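Local coordinates for protein agmatinase (Burkholderia thailandensis, PDB 4DZ4) that probably hydrolyses agmatine to putrescine and urea, as an agmatinase of the arginase family with two manganese ions in each subunit, at residues 137-142 with 242-247. Residues are numbered along the deposited sequence; the frame is centred on the assembly and turned at random.
Sequences GDHYIT and YLTFDI. With MN (manganese (II) ion), chain P; MN (manganese (II) ion), chain Q.
The imidazole of H139 is held at both nitrogens. ND1 of H139 binds one manganese ion at 2.2 Å. On the other side of the ring, H139 NE2 donates to OG1 of T244 at 2.7 Å. The hydroxyl sits at the ring edge, tilted 19° from its plane. These two bonds fix the rotation of the ring. With chi1 at 178°, the T244 hydroxyl points away from the backbone N and reaches the histidine.

D246 enters the same site with its carboxylate almost perpendicular to the imidazole, at 85°. D246 OD2 bridges the metals, 2.6 Å from the manganese that H139 binds and 2.2 Å from the second. Water 1 also joins both ions. This is the binuclear manganese centre of the arginase fold, built at the C-terminal ends of parallel strands. Here the loop after strand 131-136 meets strand 240-246. D163 and D167 also bind the first ion, and D163, H165 and D248 the second. D138 OD1 accepts from Y140 N in an Asx turn, at the start of the short 3-10 segment that carries H139.

Further down the strand, the methyl CG2 of T142 packs against CE1 of Y242, 3.8 Å away. T142 OG1, the other branch, stands 3.4 Å from T244 OG1. D287 of the neighbouring strand ties the three side chains together and probably orients T244: its OD2 bonds to T142 OG1 and Y242 OH, and its OD1 to T244 OG1.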
loop_
_atom_site.group_PDB
_atom_site.type_symbol
_atom_site.label_atom_id
_atom_site.label_comp_id
_atom_site.label_asym_id
_atom_site.label_seq_id
_atom_site.Cartn_x
_atom_site.Cartn_y
_atom_site.Cartn_z
ATOM N N GLY B 137 -5.910 -20.736 1.092
ATOM C CA GLY B 137 -6.462 -21.563 0.023
ATOM C C GLY B 137 -7.903 -21.170 -0.298
ATOM O O GLY B 137 -8.669 -20.691 0.561
ATOM N N ASP B 138 -8.273 -21.384 -1.549
ATOM C CA ASP B 138 -9.636 -21.053 -1.977
ATOM C C ASP B 138 -10.650 -22.108 -1.528
ATOM O O ASP B 138 -10.283 -23.191 -1.044
ATOM C CB ASP B 138 -9.694 -20.697 -3.481
ATOM C CG ASP B 138 -9.622 -21.938 -4.411
ATOM O OD1 ASP B 138 -10.335 -22.941 -4.151
ATOM O OD2 ASP B 138 -8.896 -21.865 -5.445
ATOM N N HIS B 139 -11.925 -21.759 -1.618
ATOM C CA HIS B 139 -12.967 -22.609 -1.017
ATOM C C HIS B 139 -13.107 -23.983 -1.627
ATOM O O HIS B 139 -13.700 -24.884 -1.013
ATOM C CB HIS B 139 -14.316 -21.883 -1.018
ATOM C CG HIS B 139 -15.116 -22.103 0.258
ATOM N ND1 HIS B 139 -16.062 -21.238 0.679
ATOM C CD2 HIS B 139 -15.066 -23.125 1.201
ATOM C CE1 HIS B 139 -16.579 -21.673 1.836
ATOM N NE2 HIS B 139 -15.971 -22.834 2.164
ATOM N N TYR B 140 -12.586 -24.170 -2.844
ATOM C CA TYR B 140 -12.682 -25.489 -3.473
ATOM C C TYR B 140 -12.125 -26.575 -2.541
ATOM O O TYR B 140 -12.618 -27.717 -2.545
ATOM C CB TYR B 140 -11.937 -25.530 -4.811
ATOM C CG TYR B 140 -11.962 -26.926 -5.396
ATOM C CD1 TYR B 140 -13.050 -27.361 -6.142
ATOM C CD2 TYR B 140 -10.908 -27.824 -5.152
ATOM C CE1 TYR B 140 -13.092 -28.657 -6.652
ATOM C CE2 TYR B 140 -10.942 -29.122 -5.645
ATOM C CZ TYR B 140 -12.034 -29.520 -6.410
ATOM O OH TYR B 140 -12.089 -30.808 -6.918
ATOM N N ILE B 141 -11.107 -26.229 -1.745
ATOM C CA ILE B 141 -10.453 -27.270 -0.906
ATOM C C ILE B 141 -11.438 -28.014 -0.004
ATOM O O ILE B 141 -11.215 -29.186 0.349
ATOM C CB ILE B 141 -9.262 -26.717 -0.073
ATOM C CG1 ILE B 141 -9.745 -25.834 1.105
ATOM C CG2 ILE B 141 -8.252 -26.001 -1.003
ATOM C CD1 ILE B 141 -8.639 -25.407 2.076
ATOM N N THR B 142 -12.528 -27.350 0.377
ATOM C CA THR B 142 -13.472 -27.960 1.306
ATOM C C THR B 142 -14.188 -29.204 0.735
ATOM O O THR B 142 -14.561 -30.124 1.490
ATOM C CB THR B 142 -14.474 -26.922 1.800
ATOM O OG1 THR B 142 -13.749 -25.814 2.354
ATOM C CG2 THR B 142 -15.398 -27.529 2.895
ATOM N N TYR B 242 -19.272 -30.213 10.108
ATOM C CA TYR B 242 -18.009 -29.645 9.627
ATOM C C TYR B 242 -18.252 -28.146 9.456
ATOM O O TYR B 242 -19.237 -27.755 8.845
ATOM C CB TYR B 242 -17.642 -30.277 8.285
ATOM C CG TYR B 242 -16.278 -29.857 7.737
ATOM C CD1 TYR B 242 -16.120 -28.650 7.034
ATOM C CD2 TYR B 242 -15.157 -30.654 7.940
ATOM C CE1 TYR B 242 -14.879 -28.273 6.534
ATOM C CE2 TYR B 242 -13.910 -30.298 7.434
ATOM C CZ TYR B 242 -13.778 -29.103 6.738
ATOM O OH TYR B 242 -12.554 -28.724 6.227
ATOM N N LEU B 243 -17.358 -27.315 9.988
ATOM C CA LEU B 243 -17.560 -25.862 9.922
ATOM C C LEU B 243 -16.575 -25.298 8.919
ATOM O O LEU B 243 -15.368 -25.509 9.063
ATOM C CB LEU B 243 -17.315 -25.250 11.302
ATOM C CG LEU B 243 -17.643 -23.762 11.487
ATOM C CD1 LEU B 243 -18.106 -23.461 12.907
ATOM C CD2 LEU B 243 -16.422 -22.901 11.123
ATOM N N THR B 244 -17.073 -24.576 7.921
ATOM C CA THR B 244 -16.202 -24.006 6.890
ATOM C C THR B 244 -16.402 -22.501 6.911
ATOM O O THR B 244 -17.525 -22.018 6.764
ATOM C CB THR B 244 -16.433 -24.658 5.496
ATOM O OG1 THR B 244 -15.595 -24.029 4.517
ATOM C CG2 THR B 244 -17.911 -24.568 5.039
ATOM N N PHE B 245 -15.328 -21.778 7.167
ATOM C CA PHE B 245 -15.414 -20.327 7.309
ATOM C C PHE B 245 -14.682 -19.628 6.174
ATOM O O PHE B 245 -13.446 -19.600 6.160
ATOM C CB PHE B 245 -14.852 -19.871 8.663
ATOM C CG PHE B 245 -15.315 -18.498 9.068
ATOM C CD1 PHE B 245 -14.850 -17.376 8.390
ATOM C CD2 PHE B 245 -16.245 -18.331 10.120
ATOM C CE1 PHE B 245 -15.288 -16.089 8.720
ATOM C CE2 PHE B 245 -16.661 -17.051 10.485
ATOM C CZ PHE B 245 -16.187 -15.923 9.784
ATOM N N ASP B 246 -15.441 -19.058 5.246
ATOM C CA ASP B 246 -14.871 -18.247 4.158
ATOM C C ASP B 246 -14.764 -16.831 4.732
ATOM O O ASP B 246 -15.760 -16.264 5.128
ATOM C CB ASP B 246 -15.788 -18.350 2.927
ATOM C CG ASP B 246 -15.320 -17.475 1.710
ATOM O OD1 ASP B 246 -14.492 -16.562 1.888
ATOM O OD2 ASP B 246 -15.826 -17.711 0.586
ATOM N N ILE B 247 -13.544 -16.299 4.836
ATOM C CA ILE B 247 -13.312 -14.979 5.424
ATOM C C ILE B 247 -14.146 -13.861 4.762
ATOM O O ILE B 247 -14.445 -12.848 5.410
ATOM C CB ILE B 247 -11.801 -14.649 5.469
ATOM C CG1 ILE B 247 -11.475 -13.674 6.646
ATOM C CG2 ILE B 247 -11.301 -14.157 4.087
ATOM C CD1 ILE B 247 -11.812 -14.167 8.046
HETATM MN MN MN P . -16.952 -19.704 -0.600
HETATM MN MN MN Q . -17.197 -16.489 -0.550
HETATM O O HOH W 1 -17.292 -18.174 -1.756
#